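PDB 6QPS: polysaccharide Lyase Family 6 from Bacteroides cellulosilyticus, which cleaves alginate with specificity for mannuronic acid, probably by the calcium-assisted beta-elimination usual in its family. Local coordinates for residues A[25-28]-A[29-32]; A[208-211]-A[212-215]; A[217-220]-A[221-224]; A[436-439]-A[440-444]; A[459-462]-A[463-467]. All blocks are in the same frame, centred on the assembly; numbering follows the deposited sequence. Where two conformers were deposited one is given.

Contact 1 (A[25-28]-A[29-32]); sequences TFSP and KDVP
Ser-27 and Asp-30 are tied by two hydrogen bonds that run in opposite directions. The carboxylate of Asp-30 folds back over the turn, and its OD2 takes the backbone N of Ser-27 at 3.0 Å, N-H...O angle 159°, through the anti lone pair. In return the backbone N of Asp-30 gives its hydrogen to Ser-27 O at 2.8 Å, from above the carbonyl plane. This second bond closes a type I beta-turn with Pro-28 and Lys-29 at its corners. Proline suits the first corner because its ring already fixes phi near the value needed. The short Asp side chain reaches Ser-27 N because its CG lies anti to its own carbonyl carbon, beside its backbone N (chi1 -54°).

The turn joins strand 23-26, which pairs with strand 48-51, to helix 31-40, near the N-terminal end of the parallel beta-helix. Asp-30 sits just ahead of that helix, but its side chain is spent on Ser-27 and Lys-29 and makes no capping bond.

Charge pairing comes from a neighbour in sequence: the Lys-29 chain, bent at its last torsion, sets NZ 2.9 Å from Asp-30 OD1 on the syn side. The two carboxylate oxygens therefore have different partners, which should keep the group from turning.

Van der Waals contacts are few. Asp-30 CB meets Phe-26 CD1 at 3.8 Å, at the ring edge and near its plane, while the ring packs on Ala-33, Met-34 and Leu-37 of the helix. Val-31 CG2 rests 3.4 Å from Pro-28 O, and both Val-31 and Pro-28 touch Tyr-56.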
loop_
_atom_site.group_PDB
_atom_site.type_symbol
_atom_site.label_atom_id
_atom_site.label_comp_id
_atom_site.label_asym_id
_atom_site.label_seq_id
_atom_site.Cartn_x
_atom_site.Cartn_y
_atom_site.Cartn_z
ATOM N N THR A 25 -27.418 22.212 4.444
ATOM C CA THR A 25 -26.776 22.612 3.202
ATOM C C THR A 25 -25.979 23.893 3.397
ATOM O O THR A 25 -26.424 24.816 4.092
ATOM C CB THR A 25 -27.830 22.800 2.112
ATOM O OG1 THR A 25 -28.546 21.569 1.940
ATOM C CG2 THR A 25 -27.185 23.211 0.799
ATOM N N PHE A 26 -24.799 23.935 2.777
ATOM C CA PHE A 26 -23.896 25.067 2.899
ATOM C C PHE A 26 -23.260 25.385 1.554
ATOM O O PHE A 26 -23.107 24.510 0.696
ATOM C CB PHE A 26 -22.748 24.715 3.869
ATOM C CG PHE A 26 -23.214 24.394 5.249
ATOM C CD1 PHE A 26 -23.402 25.411 6.181
ATOM C CD2 PHE A 26 -23.490 23.083 5.618
ATOM C CE1 PHE A 26 -23.860 25.127 7.464
ATOM C CE2 PHE A 26 -23.947 22.796 6.902
ATOM C CZ PHE A 26 -24.126 23.822 7.819
ATOM N N SER A 27 -22.855 26.652 1.400
ATOM C CA SER A 27 -22.123 27.140 0.239
ATOM C C SER A 27 -20.769 27.658 0.706
ATOM O O SER A 27 -20.531 27.751 1.918
ATOM C CB SER A 27 -22.917 28.253 -0.440
ATOM O OG SER A 27 -24.083 27.727 -1.059
ATOM N N PRO A 28 -19.868 28.017 -0.213
ATOM C CA PRO A 28 -18.537 28.502 0.208
ATOM C C PRO A 28 -18.563 29.691 1.155
ATOM O O PRO A 28 -17.668 29.812 2.002
ATOM C CB PRO A 28 -17.845 28.834 -1.122
ATOM C CG PRO A 28 -18.467 27.854 -2.095
ATOM C CD PRO A 28 -19.923 27.730 -1.658
ATOM N N LYS A 29 -19.550 30.577 1.050
ATOM C CA LYS A 29 -19.638 31.694 1.983
ATOM C C LYS A 29 -19.978 31.257 3.402
ATOM O O LYS A 29 -19.899 32.082 4.320
ATOM C CB LYS A 29 -20.689 32.696 1.502
ATOM C CG LYS A 29 -22.116 32.171 1.581
ATOM C CD LYS A 29 -23.124 33.243 1.153
ATOM C CE LYS A 29 -24.550 32.807 1.466
ATOM N NZ LYS A 29 -24.789 32.710 2.934
ATOM N N ASP A 30 -20.365 29.997 3.603
ATOM C CA ASP A 30 -20.833 29.526 4.902
ATOM C C ASP A 30 -19.811 28.639 5.608
ATOM O O ASP A 30 -20.193 27.845 6.472
ATOM C CB ASP A 30 -22.143 28.748 4.759
ATOM C CG ASP A 30 -23.219 29.525 4.032
ATOM O OD1 ASP A 30 -23.561 30.646 4.481
ATOM O OD2 ASP A 30 -23.724 29.005 3.004
ATOM N N VAL A 31 -18.534 28.733 5.246
ATOM C CA VAL A 31 -17.506 27.873 5.858
ATOM C C VAL A 31 -17.567 27.948 7.364
ATOM O O VAL A 31 -17.493 26.873 8.034
ATOM C CB VAL A 31 -16.155 28.158 5.278
ATOM C CG1 VAL A 31 -15.052 27.699 6.229
ATOM C CG2 VAL A 31 -15.983 27.490 3.903
ATOM N N PRO A 32 -17.665 29.104 8.040
ATOM C CA PRO A 32 -17.696 29.119 9.500
ATOM C C PRO A 32 -18.813 28.265 10.083
ATOM O O PRO A 32 -18.561 27.437 10.967
ATOM C CB PRO A 32 -17.839 30.608 9.853
ATOM C CG PRO A 32 -17.236 31.329 8.672
ATOM C CD PRO A 32 -17.572 30.477 7.466
#

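Contact 2 (A[208-211]-A[212-215]); sequences GGNG and AEII. With CA (calcium ion), chain C.
Asn-210 and Glu-213 meet at a calcium ion, to which each gives one side-chain oxygen. Asn-210 OD1 binds the metal at 2.3 Å, and Glu-213 OE2 binds it at 2.4 Å. These two ligand oxygens stand 3.5 Å apart, and the amide and carboxylate planes are turned 50° against each other. Waters 1 and 2 add two more ligands, and three further atoms, among them Glu-242 OE2 and Glu-244 OE1, complete the shell. Hard, anionic oxygens suit calcium; an asparagine among the glutamates supplies a neutral oxygen and also an N-H donor. That donor is used, since Asn-210 ND2 gives a hydrogen bond of 3.0 Å to water 1, so one amide holds both the ion and one of its waters.

Glu-213 is bent at its second torsion (chi2 90°), which swings the carboxylate back toward Gly-211 and the ion. Its other oxygen, OE1, does not bind the metal and lies over the main chain, 3.3 Å from Gly-211 CA, with a long, weak ion pair to Arg-216.

Further out, the backbone holds the ligands in place. Gly-211 N makes a weak bond of 2.9 Å to Asn-210 OD1, and the N-H groups of both Gly-211 and Ala-212 reach Glu-242 OE2, steadying another metal ligand. Gly-211 has a positive phi of 100°, where a CB would press on the carbonyl oxygen of Asn-210, so glycine fits the bend. Such a loop, leading into strand 215-218 of the beta-helix and offering side-chain oxygens to calcium, is consistent with the calcium site of other PL6 lyases.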
loop_
_atom_site.group_PDB
_atom_site.type_symbol
_atom_site.label_atom_id
_atom_site.label_comp_id
_atom_site.label_asym_id
_atom_site.label_seq_id
_atom_site.Cartn_x
_atom_site.Cartn_y
_atom_site.Cartn_z
ATOM N N GLY A 208 13.917 11.042 -4.971
ATOM C CA GLY A 208 15.349 11.202 -4.825
ATOM C C GLY A 208 15.866 10.973 -3.426
ATOM O O GLY A 208 17.027 11.297 -3.141
ATOM N N GLY A 209 15.040 10.425 -2.548
ATOM C CA GLY A 209 15.449 10.039 -1.214
ATOM C C GLY A 209 14.345 9.199 -0.617
ATOM O O GLY A 209 13.348 8.885 -1.274
ATOM N N ASN A 210 14.548 8.812 0.631
ATOM C CA ASN A 210 13.587 7.991 1.343
ATOM C C ASN A 210 12.445 8.854 1.868
ATOM O O ASN A 210 12.587 10.062 2.080
ATOM C CB ASN A 210 14.295 7.317 2.524
ATOM C CG ASN A 210 13.572 6.090 3.042
ATOM O OD1 ASN A 210 12.540 5.670 2.519
ATOM N ND2 ASN A 210 14.122 5.506 4.098
ATOM N N GLY A 211 11.302 8.216 2.076
ATOM C CA GLY A 211 10.136 8.861 2.634
ATOM C C GLY A 211 9.082 9.284 1.637
ATOM O O GLY A 211 8.403 10.288 1.878
ATOM N N ALA A 212 8.887 8.526 0.550
ATOM C CA ALA A 212 7.897 8.834 -0.473
ATOM C C ALA A 212 7.018 7.612 -0.745
ATOM O O ALA A 212 6.542 7.411 -1.865
ATOM C CB ALA A 212 8.553 9.399 -1.740
ATOM N N GLU A 213 6.809 6.775 0.278
ATOM C CA GLU A 213 5.963 5.593 0.165
ATOM C C GLU A 213 4.515 6.003 -0.134
ATOM O O GLU A 213 4.069 7.106 0.202
ATOM C CB GLU A 213 5.992 4.821 1.486
ATOM C CG GLU A 213 7.379 4.328 1.930
ATOM C CD GLU A 213 8.182 5.296 2.821
ATOM O OE1 GLU A 213 7.814 6.495 2.925
ATOM O OE2 GLU A 213 9.215 4.840 3.403
ATOM N N ILE A 214 3.757 5.085 -0.734
ATOM C CA ILE A 214 2.316 5.286 -0.891
ATOM C C ILE A 214 1.567 4.852 0.368
ATOM O O ILE A 214 0.787 5.625 0.933
ATOM C CB ILE A 214 1.789 4.549 -2.137
ATOM C CG1 ILE A 214 2.540 4.948 -3.416
ATOM C CG2 ILE A 214 0.286 4.815 -2.331
ATOM C CD1 ILE A 214 2.545 6.428 -3.738
ATOM N N ILE A 215 1.771 3.610 0.824
ATOM C CA ILE A 215 1.165 3.111 2.055
ATOM C C ILE A 215 2.264 2.607 2.985
ATOM O O ILE A 215 3.169 1.878 2.555
ATOM C CB ILE A 215 0.170 1.961 1.776
ATOM C CG1 ILE A 215 -0.960 2.364 0.834
ATOM C CG2 ILE A 215 -0.413 1.391 3.089
ATOM C CD1 ILE A 215 -1.906 1.245 0.466
HETATM CA CA CA C . 11.056 3.909 2.266
HETATM O O HOH W 1 11.954 3.443 4.488
HETATM O O HOH W 2 13.001 2.686 1.370
#

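Contact 3 (A[217-220]-A[221-224]); sequences IGHS and WSSQ. With ACT (acetate ion), chain D.
Ser-220 O is gripped twice by Ser-223, whose OG donates to it at 2.7 Å and whose backbone N reaches it at 3.2 Å, both from the same face of the carbonyl plane. Serine can do this because its OG lies between the backbone N and the carbonyl carbon (chi1 62°), alongside its own N-H. Gln-224 NE2 donates to the same OG, which lies nearly in the plane of that amide, while Gln-224 OE1 goes to His-273. A chain of polar groups thus fastens the short 3-10 turn that follows strand 215-218 of the beta-helix.

Ser-222 OG does similar work on the strand side. It takes the backbone N of His-219 at 3.0 Å and also contacts water 3, which meets His-219 ND1 at the edge of the imidazole.

Two residues after His-219, Trp-221 folds back over it. The imidazole and the six-membered ring of the indole form an offset stack, centroids 4.5 Å apart and planes at 15°. His-219 CB lies over the five-membered ring as a CH-pi contact, 3.6 Å from its centroid. Tryptophan suits this outer place by supplying a broad face, and the imidazole also meets Trp-184.

An acetate ion, probably from the crystallisation liquor, is bound by Ser-220 N through O at 2.9 Å and by Ser-220 OG through OXT at 2.6 Å, with Lys-249 as a further donor. Two neutral donors and a cation around one carboxylate imply a spot able to hold such an anion; a uronate could bind likewise, though the acetate alone does not prove it.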
loop_
_atom_site.group_PDB
_atom_site.type_symbol
_atom_site.label_atom_id
_atom_site.label_comp_id
_atom_site.label_asym_id
_atom_site.label_seq_id
_atom_site.Cartn_x
_atom_site.Cartn_y
_atom_site.Cartn_z
ATOM N N ILE A 217 2.231 0.586 6.765
ATOM C CA ILE A 217 1.374 -0.054 7.765
ATOM C C ILE A 217 2.184 -0.236 9.046
ATOM O O ILE A 217 2.925 -1.213 9.201
ATOM C CB ILE A 217 0.785 -1.388 7.290
ATOM C CG1 ILE A 217 0.214 -1.282 5.864
ATOM C CG2 ILE A 217 -0.327 -1.851 8.299
ATOM C CD1 ILE A 217 -0.360 -2.609 5.342
ATOM N N GLY A 218 2.029 0.691 9.997
ATOM C CA GLY A 218 2.848 0.708 11.193
ATOM C C GLY A 218 4.151 1.456 11.015
ATOM O O GLY A 218 4.355 2.173 10.033
ATOM N N HIS A 219 5.033 1.274 12.003
ATOM C CA HIS A 219 6.386 1.822 12.029
ATOM C C HIS A 219 7.328 0.790 12.649
ATOM O O HIS A 219 6.889 -0.157 13.308
ATOM C CB HIS A 219 6.484 3.076 12.914
ATOM C CG HIS A 219 5.770 4.287 12.401
ATOM N ND1 HIS A 219 4.420 4.501 12.589
ATOM C CD2 HIS A 219 6.242 5.410 11.802
ATOM C CE1 HIS A 219 4.084 5.675 12.079
ATOM N NE2 HIS A 219 5.173 6.251 11.596
ATOM N N SER A 220 8.644 1.006 12.509
ATOM C CA SER A 220 9.606 0.145 13.190
ATOM C C SER A 220 9.208 -0.092 14.647
ATOM O O SER A 220 9.233 -1.234 15.141
ATOM C CB SER A 220 10.995 0.784 13.132
ATOM O OG SER A 220 10.965 2.064 13.727
ATOM N N TRP A 221 8.891 0.998 15.375
ATOM C CA TRP A 221 8.654 0.919 16.813
ATOM C C TRP A 221 7.358 0.200 17.174
ATOM O O TRP A 221 7.264 -0.291 18.307
ATOM C CB TRP A 221 8.737 2.308 17.479
ATOM C CG TRP A 221 8.115 3.434 16.705
ATOM C CD1 TRP A 221 8.743 4.264 15.819
ATOM C CD2 TRP A 221 6.748 3.867 16.756
ATOM N NE1 TRP A 221 7.858 5.164 15.308
ATOM C CE2 TRP A 221 6.627 4.953 15.877
ATOM C CE3 TRP A 221 5.624 3.453 17.478
ATOM C CZ2 TRP A 221 5.415 5.620 15.670
ATOM C CZ3 TRP A 221 4.415 4.125 17.271
ATOM C CH2 TRP A 221 4.330 5.197 16.384
ATOM N N SER A 222 6.382 0.103 16.267
ATOM C CA SER A 222 5.148 -0.650 16.490
ATOM C C SER A 222 5.120 -1.973 15.722
ATOM O O SER A 222 4.079 -2.643 15.695
ATOM C CB SER A 222 3.943 0.198 16.100
ATOM O OG SER A 222 4.071 0.635 14.753
ATOM N N SER A 223 6.245 -2.385 15.133
ATOM C CA SER A 223 6.229 -3.424 14.113
ATOM C C SER A 223 6.005 -4.831 14.659
ATOM O O SER A 223 5.662 -5.731 13.875
ATOM C CB SER A 223 7.528 -3.398 13.300
ATOM O OG SER A 223 8.664 -3.648 14.118
ATOM N N GLN A 224 6.215 -5.053 15.953
ATOM C CA GLN A 224 5.965 -6.364 16.545
ATOM C C GLN A 224 4.513 -6.558 16.939
ATOM O O GLN A 224 4.159 -7.628 17.442
ATOM C CB GLN A 224 6.899 -6.611 17.733
ATOM C CG GLN A 224 8.379 -6.353 17.393
ATOM C CD GLN A 224 8.870 -7.167 16.215
ATOM O OE1 GLN A 224 9.050 -8.387 16.298
ATOM N NE2 GLN A 224 9.110 -6.489 15.109
HETATM C C ACT D . 9.888 3.925 10.992
HETATM O O ACT D . 9.428 2.918 10.467
HETATM O OXT ACT D . 10.352 4.070 12.150
HETATM C CH3 ACT D . 9.969 5.160 10.100
HETATM O O HOH W 3 2.771 3.011 14.177
#

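Contact 4 (A[436-439]-A[440-444]); sequences EEKE and RIDAC
Arg-440 reaches back one turn to Glu-436 on the more tightly packed side of helix 433-445. Its NE donates to Glu-436 OE2 at 2.8 Å, a salt bridge that uses the anti lone pair, with the carboxylate plane 62° from the guanidinium. Glu-436 gets there by a bend at its second torsion (chi2 67°), whereas the arginine chain runs extended to NE, its CG passing 3.4 Å from Glu-436 O. The other two nitrogens are taken as well, NH1 by Thr-281 and NH2 by the carbonyl of Asp-304. With alanine replacing this arginine, Glu-436 would probably lack its charge partner, and Thr-281 and Asp-304 their bonds to the helix. Buried Ile-441 adds the apolar part, resting on Leu-259.

Toward solvent things are looser. The long chain of exposed Lys-438 crosses Asp-442 at an angle, with NZ 2.9 Å from OD2 on its syn side and a weak 3.2 Å bond from NZ to OD1. That OD1 has its stronger partner in Arg-467. Exposed Glu-439 turns back to Gln-435.

Ion pairs four residues apart mark an alpha-helix; buried Ile-441 and Cys-444 against exposed Lys-438 and Glu-439 make it amphipathic, flanking the parallel beta-helix.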
loop_
_atom_site.group_PDB
_atom_site.type_symbol
_atom_site.label_atom_id
_atom_site.label_comp_id
_atom_site.label_asym_id
_atom_site.label_seq_id
_atom_site.Cartn_x
_atom_site.Cartn_y
_atom_site.Cartn_z
ATOM N N GLU A 436 -4.434 -15.157 -18.446
ATOM C CA GLU A 436 -4.331 -14.993 -17.002
ATOM C C GLU A 436 -4.137 -13.525 -16.640
ATOM O O GLU A 436 -4.801 -13.007 -15.731
ATOM C CB GLU A 436 -3.169 -15.838 -16.480
ATOM C CG GLU A 436 -2.912 -15.735 -14.986
ATOM C CD GLU A 436 -4.024 -16.324 -14.132
ATOM O OE1 GLU A 436 -4.739 -17.237 -14.607
ATOM O OE2 GLU A 436 -4.202 -15.879 -12.977
ATOM N N GLU A 437 -3.259 -12.823 -17.365
ATOM C CA GLU A 437 -3.041 -11.404 -17.093
ATOM C C GLU A 437 -4.307 -10.606 -17.332
ATOM O O GLU A 437 -4.640 -9.706 -16.553
ATOM C CB GLU A 437 -1.911 -10.870 -17.983
ATOM C CG GLU A 437 -0.549 -11.504 -17.666
ATOM C CD GLU A 437 0.548 -11.194 -18.680
ATOM O OE1 GLU A 437 0.441 -10.182 -19.421
ATOM O OE2 GLU A 437 1.530 -11.973 -18.735
ATOM N N LYS A 438 -5.010 -10.895 -18.432
ATOM C CA LYS A 438 -6.221 -10.153 -18.746
ATOM C C LYS A 438 -7.264 -10.322 -17.651
ATOM O O LYS A 438 -7.901 -9.342 -17.245
ATOM C CB LYS A 438 -6.791 -10.573 -20.101
ATOM C CG LYS A 438 -8.111 -9.870 -20.415
ATOM C CD LYS A 438 -8.532 -10.001 -21.873
ATOM C CE LYS A 438 -9.845 -9.227 -22.123
ATOM N NZ LYS A 438 -9.866 -7.828 -21.562
ATOM N N GLU A 439 -7.455 -11.548 -17.154
ATOM C CA GLU A 439 -8.426 -11.756 -16.083
ATOM C C GLU A 439 -8.062 -10.945 -14.843
ATOM O O GLU A 439 -8.930 -10.331 -14.214
ATOM C CB GLU A 439 -8.519 -13.241 -15.727
ATOM C CG GLU A 439 -9.208 -14.084 -16.794
ATOM C CD GLU A 439 -9.102 -15.578 -16.529
ATOM O OE1 GLU A 439 -8.575 -15.972 -15.464
ATOM O OE2 GLU A 439 -9.535 -16.362 -17.401
ATOM N N ARG A 440 -6.782 -10.946 -14.470
ATOM C CA ARG A 440 -6.343 -10.240 -13.266
ATOM C C ARG A 440 -6.521 -8.732 -13.408
ATOM O O ARG A 440 -7.030 -8.073 -12.496
ATOM C CB ARG A 440 -4.881 -10.577 -12.983
ATOM C CG ARG A 440 -4.649 -11.988 -12.479
ATOM C CD ARG A 440 -3.161 -12.331 -12.517
ATOM N NE ARG A 440 -2.900 -13.631 -11.917
ATOM C CZ ARG A 440 -2.506 -13.809 -10.655
ATOM N NH1 ARG A 440 -2.287 -12.781 -9.834
ATOM N NH2 ARG A 440 -2.317 -15.048 -10.206
ATOM N N ILE A 441 -6.120 -8.169 -14.547
ATOM C CA ILE A 441 -6.264 -6.734 -14.764
ATOM C C ILE A 441 -7.739 -6.348 -14.870
ATOM O O ILE A 441 -8.194 -5.392 -14.228
ATOM C CB ILE A 441 -5.462 -6.312 -16.006
ATOM C CG1 ILE A 441 -3.963 -6.401 -15.721
ATOM C CG2 ILE A 441 -5.833 -4.897 -16.412
ATOM C CD1 ILE A 441 -3.096 -6.354 -16.988
ATOM N N ASP A 442 -8.514 -7.096 -15.658
ATOM C CA ASP A 442 -9.945 -6.819 -15.764
ATOM C C ASP A 442 -10.596 -6.784 -14.384
ATOM O O ASP A 442 -11.428 -5.913 -14.099
ATOM C CB ASP A 442 -10.627 -7.882 -16.626
ATOM C CG ASP A 442 -10.373 -7.705 -18.126
ATOM O OD1 ASP A 442 -9.662 -6.753 -18.516
ATOM O OD2 ASP A 442 -10.894 -8.537 -18.898
ATOM N N ALA A 443 -10.236 -7.727 -13.508
ATOM C CA ALA A 443 -10.881 -7.766 -12.197
ATOM C C ALA A 443 -10.528 -6.555 -11.343
ATOM O O ALA A 443 -11.312 -6.179 -10.463
ATOM C CB ALA A 443 -10.501 -9.051 -11.451
ATOM N N CYS A 444 -9.351 -5.963 -11.539
ATOM C CA CYS A 444 -8.933 -4.864 -10.674
ATOM C C CYS A 444 -9.351 -3.485 -11.180
ATOM O O CYS A 444 -9.597 -2.587 -10.359
ATOM C CB CYS A 444 -7.419 -4.848 -10.434
ATOM S SG CYS A 444 -6.891 -3.960 -8.947
#

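Contact 5 (A[459-462]-A[463-467]); sequences NVNH and IDTNR
Near the C-terminal end of helix 454-465, side chains fold back on carbonyls of the preceding turn, chief among them Asn-466 on His-462. Asn-466 ND2 donates to His-462 O at 2.9 Å with an N-H...O angle of 164°, in the carbonyl plane and on a lone pair. The amide then lies flat over the imidazole, ND2 3.4 Å above the ring plane and over its centre, the two planes 10° apart. His-462 offers this face because its CG stands anti to the backbone N (chi1 -174°). An alanine here would leave the amide without its flat partner and would probably let the side chain of Asn-466 turn more freely, though the bond to the carbonyl could persist.

Thr-465 also reaches back, to Asn-461 O, where its OG1 at 2.8 Å and its N at 3.0 Å arrive tilted from opposite faces. A beta-hydroxyl suits a place where a carbonyl can accept a second donor.

This helix is the last one of the chain and lies against the parallel beta-helix, buried Ile-463 packing on Phe-200, Val-235 and Phe-237.

Beyond the turn, in one of its two conformers, Arg-467 bends back on Asp-464. Its NH2 meets Asp-464 OD1 at 2.8 Å in a salt bridge, and its NE donates to Asp-464 O at 2.9 Å, so the guanidinium grips one residue side-on by two different oxygens. The terminal carboxylate, meanwhile, is held by His-285.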
loop_
_atom_site.group_PDB
_atom_site.type_symbol
_atom_site.label_atom_id
_atom_site.label_comp_id
_atom_site.label_asym_id
_atom_site.label_seq_id
_atom_site.Cartn_x
_atom_site.Cartn_y
_atom_site.Cartn_z
ATOM N N ASN A 459 -6.878 7.379 -16.591
ATOM C CA ASN A 459 -5.796 6.481 -16.172
ATOM C C ASN A 459 -6.219 5.010 -16.279
ATOM O O ASN A 459 -5.408 4.141 -16.634
ATOM C CB ASN A 459 -5.359 6.723 -14.711
ATOM C CG ASN A 459 -4.664 8.063 -14.457
ATOM O OD1 ASN A 459 -4.463 8.441 -13.281
ATOM N ND2 ASN A 459 -4.284 8.766 -15.509
ATOM N N VAL A 460 -7.471 4.703 -15.934
ATOM C CA VAL A 460 -7.988 3.341 -16.086
ATOM C C VAL A 460 -8.009 2.951 -17.553
ATOM O O VAL A 460 -7.619 1.834 -17.919
ATOM C CB VAL A 460 -9.382 3.215 -15.439
ATOM C CG1 VAL A 460 -10.104 1.942 -15.931
ATOM C CG2 VAL A 460 -9.275 3.238 -13.904
ATOM N N ASN A 461 -8.441 3.868 -18.426
ATOM C CA ASN A 461 -8.445 3.574 -19.857
ATOM C C ASN A 461 -7.031 3.340 -20.384
ATOM O O ASN A 461 -6.819 2.494 -21.261
ATOM C CB ASN A 461 -9.093 4.712 -20.636
ATOM C CG ASN A 461 -9.082 4.459 -22.125
ATOM O OD1 ASN A 461 -8.349 5.108 -22.883
ATOM N ND2 ASN A 461 -9.865 3.492 -22.553
ATOM N N HIS A 462 -6.042 4.062 -19.836
ATOM C CA HIS A 462 -4.658 3.809 -20.221
ATOM C C HIS A 462 -4.250 2.371 -19.907
ATOM O O HIS A 462 -3.693 1.670 -20.762
ATOM C CB HIS A 462 -3.682 4.784 -19.563
ATOM C CG HIS A 462 -2.288 4.598 -20.073
ATOM N ND1 HIS A 462 -1.788 5.299 -21.147
ATOM C CD2 HIS A 462 -1.327 3.713 -19.720
ATOM C CE1 HIS A 462 -0.570 4.865 -21.423
ATOM N NE2 HIS A 462 -0.257 3.921 -20.555
ATOM N N ILE A 463 -4.500 1.916 -18.677
ATOM C CA ILE A 463 -4.157 0.536 -18.319
ATOM C C ILE A 463 -4.881 -0.427 -19.255
ATOM O O ILE A 463 -4.278 -1.347 -19.818
ATOM C CB ILE A 463 -4.499 0.243 -16.845
ATOM C CG1 ILE A 463 -3.653 1.097 -15.899
ATOM C CG2 ILE A 463 -4.297 -1.244 -16.535
ATOM C CD1 ILE A 463 -4.093 1.031 -14.413
ATOM N N ASP A 464 -6.189 -0.209 -19.437
ATOM C CA ASP A 464 -7.014 -1.099 -20.248
ATOM C C ASP A 464 -6.448 -1.256 -21.657
ATOM O O ASP A 464 -6.484 -2.354 -22.225
ATOM C CB ASP A 464 -8.446 -0.546 -20.311
ATOM C CG ASP A 464 -9.440 -1.488 -20.984
ATOM O OD1 ASP A 464 -9.254 -2.709 -20.945
ATOM O OD2 ASP A 464 -10.445 -0.993 -21.529
ATOM N N THR A 465 -5.927 -0.170 -22.245
ATOM C CA THR A 465 -5.427 -0.179 -23.620
ATOM C C THR A 465 -3.910 -0.333 -23.742
ATOM O O THR A 465 -3.387 -0.304 -24.864
ATOM C CB THR A 465 -5.886 1.080 -24.378
ATOM O OG1 THR A 465 -5.420 2.248 -23.690
ATOM C CG2 THR A 465 -7.417 1.107 -24.496
ATOM N N ASN A 466 -3.189 -0.490 -22.624
ATOM C CA ASN A 466 -1.721 -0.657 -22.612
ATOM C C ASN A 466 -1.392 -1.741 -21.574
ATOM O O ASN A 466 -0.817 -1.514 -20.499
ATOM C CB ASN A 466 -0.990 0.649 -22.294
ATOM C CG ASN A 466 -1.236 1.718 -23.348
ATOM O OD1 ASN A 466 -0.466 1.871 -24.294
ATOM N ND2 ASN A 466 -2.323 2.466 -23.185
ATOM N N ARG A 467 -1.744 -2.973 -21.897
ATOM C CA ARG A 467 -1.583 -4.068 -20.958
ATOM C C ARG A 467 -0.172 -4.620 -20.913
ATOM O O ARG A 467 0.713 -4.215 -21.674
ATOM C CB ARG A 467 -2.590 -5.163 -21.300
ATOM C CG ARG A 467 -3.967 -4.861 -20.726
ATOM C CD ARG A 467 -5.074 -5.582 -21.450
ATOM N NE ARG A 467 -6.354 -5.032 -21.024
ATOM C CZ ARG A 467 -7.085 -5.526 -20.033
ATOM N NH1 ARG A 467 -6.662 -6.593 -19.370
ATOM N NH2 ARG A 467 -8.243 -4.955 -19.720
ATOM O OXT ARG A 467 0.099 -5.473 -20.045
#

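Contacts 2 and 3 adjoin, their centres about 16 Å apart, and both belong to the region round the calcium: contact 2 supplies two of its ligands, and the His-219 side chain of contact 3 lies about 11 Å from the ion. Contacts 4 and 5 lie on helices that follow each other, with centres about 12 Å apart. They are joined by Arg-467 NH2, in one of its two conformers 2.6 Å from Asp-442 OD1, and by Ile-441 CG2 against Ile-463 CG2 at 4.0 Å. Contacts 3 and 4 stand on opposite sides of the chain's centre, centres about 33 Å apart. Contact 1 is remote, about 36 Å from contact 2 between centres, near the solenoid's N-terminal end.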